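Local coordinates for uncharacterized protein (Pyrococcus abyssi, PDB 5IFF) that is a restriction DNA glycosylase that binds double-stranded DNA as a tetramer and probably removes adenine bases from it, at residues Trp58-Ala63 against Asp69-Arg74; Met75-His80 against Val210-Ser215; Lys196-Ile199 against Thr204-Asn207; Arg15-Ile18 against Lys24-Val27. The protein carries 2 engineered substitutions. One frame throughout, in Å; residues are numbered along the deposited sequence.

Following the chain from the N terminus, contact 4 comes first: it closes the short loop between strands 11-17 and 25-29, bringing the three-stranded sheet against the larger curled one. Contact 1 then closes the loop that leaves strand 54-59, a neighbour of strand 25-29, and leads into helix 72-81. That helix carries on into contact 2, where it meets helix 203-216 after an excursion of well over a hundred residues. Within this excursion falls contact 3, a local turn joining helices 188-201 and 203-216. Tyr62 of contact 1 reaches His205 of contact 3, so the strand end and the C-terminal helices are tied together.

Contact 1. Residues Trp58-Ala63 against Asp69-Arg74; sequences WQISYA and DYELSR
OE1 of Glu71 accepts two hydrogen bonds: the backbone N of Ser61 donates to it at 2.7 Å, nearly along its C-O axis, and a water donates to it as well. The same water gives its other hydrogen to Gln59 O and accepts one from Ser61 OG. The second carboxylate oxygen serves Trp58, whose NE1 lies 3.0 Å from Glu71 OE2. This bond lies in the indole plane but meets the carboxylate from above its plane, the two flat groups being 88° apart. Glu71 is swung to this place with CG opposite the carbonyl carbon (chi1 -62°) and an extended chain beyond, and its CG rides over the centre of the Tyr70 ring. With an alanine here, the indole N-H and the Ser61 amide would probably lose their shared acceptor group, and the water one of its partners.

Next to it the backbones join directly, Leu72 N donating to Ser61 O at 3.1 Å. The hydroxyl of Ser73 accepts from Tyr70 N while giving its proton to Tyr62 O, only 2.5 Å from Ser73 OG and approached from above the carbonyl plane. Ile60 CD1 packs crosswise on Leu72 CB, 4.1 Å away. Glu71 stands at the N-cap position of helix 72-81, but its carboxylate turns to the strand end, joining strand 54-59 to the helix start; that strand end carries Gln59 and Ile60, seen to bind adenine.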
loop_
_atom_site.group_PDB
_atom_site.type_symbol
_atom_site.label_atom_id
_atom_site.label_comp_id
_atom_site.label_asym_id
_atom_site.label_seq_id
_atom_site.Cartn_x
_atom_site.Cartn_y
_atom_site.Cartn_z
ATOM N N TRP A 58 -17.617 -3.552 13.405
ATOM C CA TRP A 58 -16.686 -2.520 13.738
ATOM C C TRP A 58 -15.570 -3.148 14.564
ATOM O O TRP A 58 -15.814 -3.628 15.707
ATOM C CB TRP A 58 -17.398 -1.446 14.520
ATOM C CG TRP A 58 -16.568 -0.222 14.924
ATOM C CD1 TRP A 58 -15.278 0.116 14.532
ATOM C CD2 TRP A 58 -17.013 0.845 15.812
ATOM N NE1 TRP A 58 -14.930 1.329 15.110
ATOM C CE2 TRP A 58 -15.952 1.784 15.874
ATOM C CE3 TRP A 58 -18.202 1.084 16.503
ATOM C CZ2 TRP A 58 -16.054 2.952 16.663
ATOM C CZ3 TRP A 58 -18.294 2.251 17.299
ATOM C CH2 TRP A 58 -17.221 3.166 17.363
ATOM N N GLN A 59 -14.389 -3.173 13.983
ATOM C CA GLN A 59 -13.194 -3.611 14.697
ATOM C C GLN A 59 -12.747 -2.421 15.497
ATOM O O GLN A 59 -12.055 -1.524 14.967
ATOM C CB GLN A 59 -12.095 -4.099 13.724
ATOM C CG GLN A 59 -10.972 -4.773 14.431
ATOM C CD GLN A 59 -9.793 -3.845 14.586
ATOM O OE1 GLN A 59 -9.188 -3.430 13.600
ATOM N NE2 GLN A 59 -9.478 -3.482 15.831
ATOM N N ILE A 60 -13.142 -2.411 16.764
ATOM C CA ILE A 60 -13.078 -1.209 17.565
ATOM C C ILE A 60 -11.782 -1.175 18.411
ATOM O O ILE A 60 -11.221 -2.223 18.769
ATOM C CB ILE A 60 -14.316 -1.093 18.458
ATOM C CG1 ILE A 60 -14.415 0.297 19.088
ATOM C CG2 ILE A 60 -14.330 -2.213 19.537
ATOM C CD1 ILE A 60 -15.782 0.516 19.821
ATOM N N SER A 61 -11.297 0.036 18.685
ATOM C CA SER A 61 -10.009 0.220 19.393
ATOM C C SER A 61 -10.241 1.089 20.633
ATOM O O SER A 61 -11.328 1.646 20.791
ATOM C CB SER A 61 -8.960 0.890 18.484
ATOM O OG SER A 61 -8.667 0.094 17.364
ATOM N N TYR A 62 -9.222 1.237 21.496
ATOM C CA TYR A 62 -9.384 2.159 22.650
ATOM C C TYR A 62 -8.242 3.213 22.669
ATOM O O TYR A 62 -8.232 4.115 23.492
ATOM C CB TYR A 62 -9.443 1.366 23.971
ATOM C CG TYR A 62 -8.308 0.366 24.182
ATOM C CD1 TYR A 62 -7.033 0.801 24.513
ATOM C CD2 TYR A 62 -8.524 -1.014 24.040
ATOM C CE1 TYR A 62 -5.953 -0.104 24.699
ATOM C CE2 TYR A 62 -7.468 -1.942 24.220
ATOM C CZ TYR A 62 -6.188 -1.473 24.566
ATOM O OH TYR A 62 -5.131 -2.327 24.737
ATOM N N ALA A 63 -7.288 3.109 21.740
ATOM C CA ALA A 63 -6.191 4.069 21.684
ATOM C C ALA A 63 -5.771 4.271 20.241
ATOM O O ALA A 63 -6.032 3.410 19.376
ATOM C CB ALA A 63 -5.012 3.600 22.545
ATOM N N ASP A 69 -7.897 8.667 23.593
ATOM C CA ASP A 69 -9.094 9.470 23.296
ATOM C C ASP A 69 -9.629 9.090 21.893
ATOM O O ASP A 69 -9.633 9.904 20.963
ATOM C CB ASP A 69 -8.785 10.967 23.376
ATOM C CG ASP A 69 -10.023 11.837 23.156
ATOM O OD1 ASP A 69 -11.151 11.368 23.445
ATOM O OD2 ASP A 69 -9.857 12.996 22.696
ATOM N N TYR A 70 -10.013 7.840 21.752
ATOM C CA TYR A 70 -10.305 7.289 20.418
ATOM C C TYR A 70 -11.266 6.155 20.532
ATOM O O TYR A 70 -11.031 5.239 21.326
ATOM C CB TYR A 70 -9.012 6.791 19.765
ATOM C CG TYR A 70 -9.181 6.198 18.350
ATOM C CD1 TYR A 70 -9.537 7.016 17.265
ATOM C CD2 TYR A 70 -8.926 4.837 18.102
ATOM C CE1 TYR A 70 -9.659 6.489 15.967
ATOM C CE2 TYR A 70 -9.017 4.302 16.806
ATOM C CZ TYR A 70 -9.418 5.119 15.752
ATOM O OH TYR A 70 -9.520 4.584 14.475
ATOM N N GLU A 71 -12.358 6.216 19.771
ATOM C CA GLU A 71 -13.408 5.193 19.773
ATOM C C GLU A 71 -13.853 4.795 21.193
ATOM O O GLU A 71 -14.462 5.596 21.880
ATOM C CB GLU A 71 -12.944 3.984 18.975
ATOM C CG GLU A 71 -12.693 4.368 17.511
ATOM C CD GLU A 71 -12.462 3.175 16.590
ATOM O OE1 GLU A 71 -11.968 2.105 17.019
ATOM O OE2 GLU A 71 -12.743 3.348 15.402
ATOM N N LEU A 72 -13.574 3.565 21.621
ATOM C CA LEU A 72 -14.091 3.143 22.905
ATOM C C LEU A 72 -13.572 4.062 24.052
ATOM O O LEU A 72 -14.320 4.325 24.967
ATOM C CB LEU A 72 -13.705 1.673 23.206
ATOM C CG LEU A 72 -14.276 1.132 24.540
ATOM C CD1 LEU A 72 -15.844 1.092 24.628
ATOM C CD2 LEU A 72 -13.727 -0.279 24.816
ATOM N N SER A 73 -12.312 4.524 24.019
ATOM C CA SER A 73 -11.892 5.351 25.167
ATOM C C SER A 73 -12.603 6.709 25.149
ATOM O O SER A 73 -12.855 7.307 26.209
ATOM C CB SER A 73 -10.358 5.580 25.233
ATOM O OG SER A 73 -9.779 6.032 24.016
ATOM N N ARG A 74 -12.910 7.220 23.959
ATOM C CA ARG A 74 -13.624 8.489 23.913
ATOM C C ARG A 74 -15.088 8.284 24.367
ATOM O O ARG A 74 -15.641 9.144 25.084
ATOM C CB ARG A 74 -13.535 9.142 22.510
ATOM C CG ARG A 74 -14.429 10.415 22.375
ATOM C CD ARG A 74 -14.209 11.162 21.053
ATOM N NE ARG A 74 -12.948 11.910 21.048
ATOM C CZ ARG A 74 -12.591 12.795 20.115
ATOM N NH1 ARG A 74 -13.389 13.046 19.083
ATOM N NH2 ARG A 74 -11.422 13.425 20.210
HETATM O O HOH W 1 -10.540 0.650 15.374
#

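Contact 2. Residues Met75-His80 against Val210-Ser215; sequences MVRLAH and VKFLRS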
loop_
_atom_site.group_PDB
_atom_site.type_symbol
_atom_site.label_atom_id
_atom_site.label_comp_id
_atom_site.label_asym_id
_atom_site.label_seq_id
_atom_site.Cartn_x
_atom_site.Cartn_y
_atom_site.Cartn_z
ATOM N N MET A 75 -15.698 7.148 23.991
ATOM C CA MET A 75 -17.031 6.820 24.463
ATOM C C MET A 75 -17.069 6.816 25.996
ATOM O O MET A 75 -17.943 7.416 26.639
ATOM C CB MET A 75 -17.453 5.448 23.968
ATOM C CG MET A 75 -17.720 5.454 22.466
ATOM S SD MET A 75 -17.748 3.801 21.753
ATOM C CE MET A 75 -18.674 2.827 22.781
ATOM N N VAL A 76 -16.140 6.073 26.550
ATOM C CA VAL A 76 -16.123 5.851 28.002
ATOM C C VAL A 76 -15.789 7.132 28.765
ATOM O O VAL A 76 -16.433 7.433 29.776
ATOM C CB VAL A 76 -15.125 4.692 28.372
ATOM C CG1 VAL A 76 -14.886 4.592 29.893
ATOM C CG2 VAL A 76 -15.733 3.354 27.864
ATOM N N ARG A 77 -14.814 7.903 28.300
ATOM C CA ARG A 77 -14.469 9.121 29.038
ATOM C C ARG A 77 -15.687 10.066 28.983
ATOM O O ARG A 77 -16.052 10.693 29.989
ATOM C CB ARG A 77 -13.204 9.794 28.490
ATOM C CG ARG A 77 -12.792 11.019 29.322
ATOM C CD ARG A 77 -11.516 11.691 28.824
ATOM N NE ARG A 77 -10.305 10.895 29.053
ATOM C CZ ARG A 77 -9.700 10.200 28.098
ATOM N NH1 ARG A 77 -8.604 9.518 28.361
ATOM N NH2 ARG A 77 -10.207 10.199 26.870
ATOM N N LEU A 78 -16.328 10.171 27.817
ATOM C CA LEU A 78 -17.524 11.040 27.705
ATOM C C LEU A 78 -18.663 10.479 28.552
ATOM O O LEU A 78 -19.361 11.248 29.225
ATOM C CB LEU A 78 -18.001 11.180 26.248
ATOM C CG LEU A 78 -17.206 12.093 25.316
ATOM C CD1 LEU A 78 -17.837 12.026 23.905
ATOM C CD2 LEU A 78 -17.086 13.537 25.860
ATOM N N ALA A 79 -18.835 9.147 28.537
ATOM C CA ALA A 79 -19.912 8.541 29.345
ATOM C C ALA A 79 -19.722 8.817 30.846
ATOM O O ALA A 79 -20.670 9.075 31.601
ATOM C CB ALA A 79 -19.971 7.036 29.087
ATOM N N HIS A 80 -18.479 8.697 31.299
ATOM C CA HIS A 80 -18.217 8.961 32.715
ATOM C C HIS A 80 -18.313 10.446 33.044
ATOM O O HIS A 80 -18.913 10.820 34.057
ATOM C CB HIS A 80 -16.839 8.395 33.112
ATOM C CG HIS A 80 -16.528 8.608 34.549
ATOM N ND1 HIS A 80 -17.299 8.081 35.571
ATOM C CD2 HIS A 80 -15.592 9.389 35.153
ATOM C CE1 HIS A 80 -16.810 8.477 36.739
ATOM N NE2 HIS A 80 -15.776 9.270 36.503
ATOM N N VAL A 210 -7.249 -1.375 32.471
ATOM C CA VAL A 210 -7.242 -1.009 33.911
ATOM C C VAL A 210 -6.587 0.356 34.191
ATOM O O VAL A 210 -7.125 1.168 34.941
ATOM C CB VAL A 210 -6.567 -2.139 34.713
ATOM C CG1 VAL A 210 -6.260 -1.719 36.138
ATOM C CG2 VAL A 210 -7.440 -3.353 34.684
ATOM N N LYS A 211 -5.429 0.609 33.574
ATOM C CA LYS A 211 -4.747 1.883 33.663
ATOM C C LYS A 211 -5.621 3.053 33.139
ATOM O O LYS A 211 -5.663 4.148 33.743
ATOM C CB LYS A 211 -3.422 1.786 32.895
ATOM C CG LYS A 211 -2.602 3.040 32.887
ATOM C CD LYS A 211 -1.168 2.793 32.434
ATOM C CE LYS A 211 -0.328 4.074 32.525
ATOM N NZ LYS A 211 -0.546 4.804 33.809
ATOM N N PHE A 212 -6.279 2.816 32.030
ATOM C CA PHE A 212 -7.218 3.799 31.465
ATOM C C PHE A 212 -8.368 4.114 32.440
ATOM O O PHE A 212 -8.657 5.282 32.727
ATOM C CB PHE A 212 -7.800 3.281 30.155
ATOM C CG PHE A 212 -8.963 4.104 29.653
ATOM C CD1 PHE A 212 -8.796 5.457 29.357
ATOM C CD2 PHE A 212 -10.212 3.527 29.525
ATOM C CE1 PHE A 212 -9.876 6.212 28.904
ATOM C CE2 PHE A 212 -11.303 4.274 29.070
ATOM C CZ PHE A 212 -11.130 5.604 28.761
ATOM N N LEU A 213 -9.034 3.071 32.928
ATOM C CA LEU A 213 -10.126 3.281 33.879
ATOM C C LEU A 213 -9.633 3.953 35.145
ATOM O O LEU A 213 -10.236 4.901 35.614
ATOM C CB LEU A 213 -10.816 1.959 34.240
ATOM C CG LEU A 213 -11.535 1.292 33.057
ATOM C CD1 LEU A 213 -12.047 -0.080 33.460
ATOM C CD2 LEU A 213 -12.713 2.214 32.551
ATOM N N ARG A 214 -8.509 3.488 35.702
ATOM C CA ARG A 214 -7.952 4.170 36.855
ATOM C C ARG A 214 -7.722 5.650 36.580
ATOM O O ARG A 214 -7.898 6.469 37.474
ATOM C CB ARG A 214 -6.625 3.518 37.342
ATOM C CG ARG A 214 -6.880 2.190 38.021
ATOM C CD ARG A 214 -5.568 1.475 38.301
ATOM N NE ARG A 214 -5.717 0.149 38.899
ATOM C CZ ARG A 214 -4.723 -0.746 38.955
ATOM N NH1 ARG A 214 -3.518 -0.487 38.402
ATOM N NH2 ARG A 214 -4.942 -1.910 39.543
ATOM N N SER A 215 -7.364 5.997 35.349
ATOM C CA SER A 215 -7.003 7.381 35.048
ATOM C C SER A 215 -8.247 8.247 34.914
ATOM O O SER A 215 -8.180 9.450 35.157
ATOM C CB SER A 215 -6.194 7.471 33.750
ATOM O OG SER A 215 -7.026 7.301 32.607
HETATM O O HOH W 2 -7.679 9.743 31.056
#
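Phe212 reaches across from its helix to lie edge-on against Val76 and Arg77. Its CG stands anti to the backbone N (chi1 169°), which projects the ring toward helix 72-81. There CE2 meets Val76 CG1 at 3.7 Å, with Val76 CB close to the ring plane. On the other side of CZ, CE1 lies 3.6 Å from Arg77 NH1, under a face of the guanidinium, whose plane is turned 82° from that of the ring. The flat charged group thus presents its face to an aromatic edge and does not stack on the ring. Helices 72-81 and 203-216 run in roughly the same direction here, their local axes 11.2 Å apart at an angle of 26°, with helices 87-99 and 188-201 packing on Leu213 and Val76. The gap between axes is wide, so side chains bridge it; an alanine at Phe212 would probably open a gap beside Val76 and leave the Arg77 guanidinium without its aromatic neighbour. Leu213 CD2 adds a looser touch to Val76 CG1, and the same leucine packs on Ile90 and Leu94. Arg77 NH2 is bonded to Tyr68 O, while a water links Arg77 NH1 to Ser215 OG, which itself donates to Phe212 O at 2.6 Å.

Contact 3. Residues Lys196-Ile199 against Thr204-Asn207; sequences KAFI and THKN
Phe198 and His205 both carry CG opposite their own carbonyl carbon (chi1 -84° and -78°), and these torsions set the two rings beside each other across the turn between their helices. Two consecutive helices, 188-201 and 203-216, are joined here by a tight turn at Ser202, in the part of the chain that belongs to the R.PabI family region. The rings form a T-shaped pair: the edge of Phe198 points at one face of His205, with planes 67° apart and centroids of the Phe198 and His205 rings separated by 5.5 Å. CD1 of Phe198 is the leading atom, 4.1 Å from His205 CG and displaced toward the rim of the imidazole.

ND1 of the same imidazole is hydrogen-bonded to the hydroxyl of Tyr62, a residue of the loop after strand 54-59, which also bonds Asp208. This second tie probably fixes the rotation of the histidine ring against the phenylalanine. Phe198 in turn packs close to Ile60 and Val158, both seen to bind adenine, and so lies beside residues of the adenine site, which is empty in this chain.

On the neighbouring flank Ile199 CG2 rests on the aliphatic stem of Lys206, 3.9 Å from its CG. The amine beyond bonds Val100 O, among other oxygens of that region. Beneath this stem Ile199 O is buried without any polar partner in the model, its neighbour across the turn being Lys206 CB at 3.4 Å.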
loop_
_atom_site.group_PDB
_atom_site.type_symbol
_atom_site.label_atom_id
_atom_site.label_comp_id
_atom_site.label_asym_id
_atom_site.label_seq_id
_atom_site.Cartn_x
_atom_site.Cartn_y
_atom_site.Cartn_z
ATOM N N LYS A 196 -15.048 -5.234 29.056
ATOM C CA LYS A 196 -14.827 -6.609 29.527
ATOM C C LYS A 196 -14.213 -7.485 28.450
ATOM O O LYS A 196 -13.367 -8.357 28.761
ATOM C CB LYS A 196 -16.109 -7.228 30.002
ATOM C CG LYS A 196 -16.581 -6.588 31.348
ATOM C CD LYS A 196 -18.007 -7.034 31.711
ATOM C CE LYS A 196 -18.015 -8.474 32.110
ATOM N NZ LYS A 196 -19.219 -8.755 32.952
ATOM N N ALA A 197 -14.630 -7.269 27.201
ATOM C CA ALA A 197 -14.016 -7.999 26.074
ATOM C C ALA A 197 -12.490 -7.759 26.013
ATOM O O ALA A 197 -11.697 -8.705 25.885
ATOM C CB ALA A 197 -14.695 -7.604 24.736
ATOM N N PHE A 198 -12.058 -6.506 26.096
ATOM C CA PHE A 198 -10.656 -6.237 26.024
ATOM C C PHE A 198 -9.911 -6.830 27.235
ATOM O O PHE A 198 -8.763 -7.306 27.110
ATOM C CB PHE A 198 -10.420 -4.710 25.918
ATOM C CG PHE A 198 -10.534 -4.189 24.515
ATOM C CD1 PHE A 198 -9.582 -4.566 23.553
ATOM C CD2 PHE A 198 -11.587 -3.350 24.129
ATOM C CE1 PHE A 198 -9.651 -4.077 22.219
ATOM C CE2 PHE A 198 -11.684 -2.873 22.799
ATOM C CZ PHE A 198 -10.720 -3.232 21.849
ATOM N N ILE A 199 -10.570 -6.796 28.394
ATOM C CA ILE A 199 -10.005 -7.332 29.615
ATOM C C ILE A 199 -9.726 -8.849 29.474
ATOM O O ILE A 199 -8.686 -9.313 29.952
ATOM C CB ILE A 199 -10.938 -7.042 30.814
ATOM C CG1 ILE A 199 -10.755 -5.586 31.239
ATOM C CG2 ILE A 199 -10.648 -7.961 32.000
ATOM C CD1 ILE A 199 -11.834 -5.140 32.227
ATOM N N THR A 204 -2.118 -7.976 28.180
ATOM C CA THR A 204 -1.711 -6.637 27.786
ATOM C C THR A 204 -2.914 -5.720 27.595
ATOM O O THR A 204 -2.918 -4.556 28.045
ATOM C CB THR A 204 -0.877 -6.675 26.491
ATOM O OG1 THR A 204 0.337 -7.391 26.753
ATOM C CG2 THR A 204 -0.502 -5.255 26.072
ATOM N N HIS A 205 -3.951 -6.249 26.941
ATOM C CA HIS A 205 -5.159 -5.439 26.767
ATOM C C HIS A 205 -5.782 -5.115 28.114
ATOM O O HIS A 205 -6.199 -3.987 28.321
ATOM C CB HIS A 205 -6.198 -6.151 25.883
ATOM C CG HIS A 205 -5.899 -6.088 24.411
ATOM N ND1 HIS A 205 -5.475 -4.927 23.788
ATOM C CD2 HIS A 205 -5.925 -7.045 23.454
ATOM C CE1 HIS A 205 -5.261 -5.189 22.495
ATOM N NE2 HIS A 205 -5.534 -6.462 22.275
ATOM N N LYS A 206 -5.851 -6.104 29.001
ATOM C CA LYS A 206 -6.420 -5.863 30.351
ATOM C C LYS A 206 -5.646 -4.747 31.084
ATOM O O LYS A 206 -6.240 -3.828 31.700
ATOM C CB LYS A 206 -6.384 -7.162 31.191
ATOM C CG LYS A 206 -6.911 -6.929 32.633
ATOM C CD LYS A 206 -6.956 -8.209 33.497
ATOM C CE LYS A 206 -5.788 -8.297 34.406
ATOM N NZ LYS A 206 -5.850 -9.494 35.374
ATOM N N ASN A 207 -4.317 -4.847 31.043
ATOM C CA ASN A 207 -3.483 -3.859 31.701
ATOM C C ASN A 207 -3.772 -2.492 31.142
ATOM O O ASN A 207 -3.860 -1.519 31.903
ATOM C CB ASN A 207 -1.986 -4.199 31.533
ATOM C CG ASN A 207 -1.587 -5.433 32.332
ATOM O OD1 ASN A 207 -2.276 -5.838 33.282
ATOM N ND2 ASN A 207 -0.468 -6.017 31.975
#

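Contact 4. Residues Arg15-Ile18 against Lys24-Val27; sequences RLPI and KIAV. Engineered in segment 24-27: Ala26 (natural residue Arg).
The pyrrolidine of Pro17 is the ring of this contact, and Ile25 crosses it at about a right angle. CG2 of Ile25 lies on one face, out beyond the CG-CD side and 4.0 Å from Pro17 CG, whereas CD1 of Ile25 approaches that side obliquely from the same face, 3.9 Å from Pro17 CD. The endo pucker tips CG toward the isoleucine. The flat carbonyl group of the same proline is touched as well, its O lying 3.7 Å from Ile25 CG2.

Ile25 can do all this because its branches diverge: CG2 is anti to the backbone N and CG1 beside it (chi1 -58°), and the CD1 end also grazes Leu16 CD2 at 4.2 Å. No hydrogen bond joins the two segments. Each belongs to a different antiparallel sheet, strand 11-17 pairing with strand 181-186 and strand 25-29 with strand 54-59, so this is an apolar contact between the end of strand 11-17 in the small sheet and the start of strand 25-29 in the large, curled one, consistent with the half-pipe fold of this family. Trp58 and Ile56 of strand 54-59 back the same apolar layer.

At the far end Val27 CG2 approaches Ile18, 3.5 Å from Ile18 O and 4.0 Å from Ile18 CG2. Between Ile25 and Val27 the engineered Ala26 points away from the other strand. Lys24, just before Ile25, packs on a phosphate of the bound DNA and bonds Tyr70 OH through NZ.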
loop_
_atom_site.group_PDB
_atom_site.type_symbol
_atom_site.label_atom_id
_atom_site.label_comp_id
_atom_site.label_asym_id
_atom_site.label_seq_id
_atom_site.Cartn_x
_atom_site.Cartn_y
_atom_site.Cartn_z
ATOM N N ARG A 15 -21.354 8.166 15.024
ATOM C CA ARG A 15 -21.782 8.189 13.622
ATOM C C ARG A 15 -20.815 7.313 12.801
ATOM O O ARG A 15 -19.572 7.419 12.935
ATOM C CB ARG A 15 -21.857 9.620 13.111
ATOM C CG ARG A 15 -22.984 10.402 13.771
ATOM C CD ARG A 15 -23.123 11.800 13.244
ATOM N NE ARG A 15 -24.418 12.422 13.584
ATOM C CZ ARG A 15 -24.751 12.862 14.788
ATOM N NH1 ARG A 15 -23.893 12.764 15.798
ATOM N NH2 ARG A 15 -25.941 13.412 14.987
ATOM N N LEU A 16 -21.411 6.414 12.012
ATOM C CA LEU A 16 -20.710 5.340 11.329
ATOM C C LEU A 16 -21.010 5.337 9.852
ATOM O O LEU A 16 -22.182 5.459 9.445
ATOM C CB LEU A 16 -21.108 3.985 11.930
ATOM C CG LEU A 16 -20.750 3.790 13.412
ATOM C CD1 LEU A 16 -21.394 2.541 13.882
ATOM C CD2 LEU A 16 -19.247 3.652 13.568
ATOM N N PRO A 17 -19.959 5.195 9.036
ATOM C CA PRO A 17 -20.113 5.041 7.590
ATOM C C PRO A 17 -20.725 3.700 7.269
ATOM O O PRO A 17 -20.424 2.663 7.890
ATOM C CB PRO A 17 -18.681 5.106 7.068
ATOM C CG PRO A 17 -17.870 4.538 8.203
ATOM C CD PRO A 17 -18.559 5.004 9.469
ATOM N N ILE A 18 -21.610 3.733 6.296
ATOM C CA ILE A 18 -22.330 2.554 5.866
ATOM C C ILE A 18 -21.873 2.054 4.482
ATOM O O ILE A 18 -22.301 0.980 4.026
ATOM C CB ILE A 18 -23.858 2.894 5.848
ATOM C CG1 ILE A 18 -24.268 3.223 7.252
ATOM C CG2 ILE A 18 -24.703 1.736 5.497
ATOM C CD1 ILE A 18 -23.944 2.096 8.160
ATOM N N LYS A 24 -11.737 -1.701 9.177
ATOM C CA LYS A 24 -12.178 -1.165 10.456
ATOM C C LYS A 24 -13.722 -1.253 10.624
ATOM O O LYS A 24 -14.244 -1.692 11.684
ATOM C CB LYS A 24 -11.749 0.297 10.613
ATOM C CG LYS A 24 -12.028 0.842 12.073
ATOM C CD LYS A 24 -11.694 2.340 12.209
ATOM C CE LYS A 24 -10.210 2.636 12.002
ATOM N NZ LYS A 24 -9.413 1.976 13.078
ATOM N N ILE A 25 -14.432 -0.806 9.584
ATOM C CA ILE A 25 -15.878 -0.633 9.635
ATOM C C ILE A 25 -16.455 -1.119 8.303
ATOM O O ILE A 25 -16.111 -0.574 7.251
ATOM C CB ILE A 25 -16.297 0.842 9.876
ATOM C CG1 ILE A 25 -15.699 1.373 11.186
ATOM C CG2 ILE A 25 -17.864 0.968 10.015
ATOM C CD1 ILE A 25 -15.787 2.895 11.311
ATOM N N ALA A 26 -17.322 -2.126 8.357
ATOM C CA ALA A 26 -18.004 -2.610 7.138
ATOM C C ALA A 26 -19.341 -3.301 7.498
ATOM O O ALA A 26 -19.500 -3.915 8.566
ATOM C CB ALA A 26 -17.119 -3.574 6.346
ATOM N N VAL A 27 -20.295 -3.212 6.572
ATOM C CA VAL A 27 -21.590 -3.883 6.698
ATOM C C VAL A 27 -21.367 -5.359 6.383
ATOM O O VAL A 27 -20.680 -5.703 5.404
ATOM C CB VAL A 27 -22.632 -3.229 5.744
ATOM C CG1 VAL A 27 -24.011 -3.986 5.749
ATOM C CG2 VAL A 27 -22.858 -1.785 6.170
#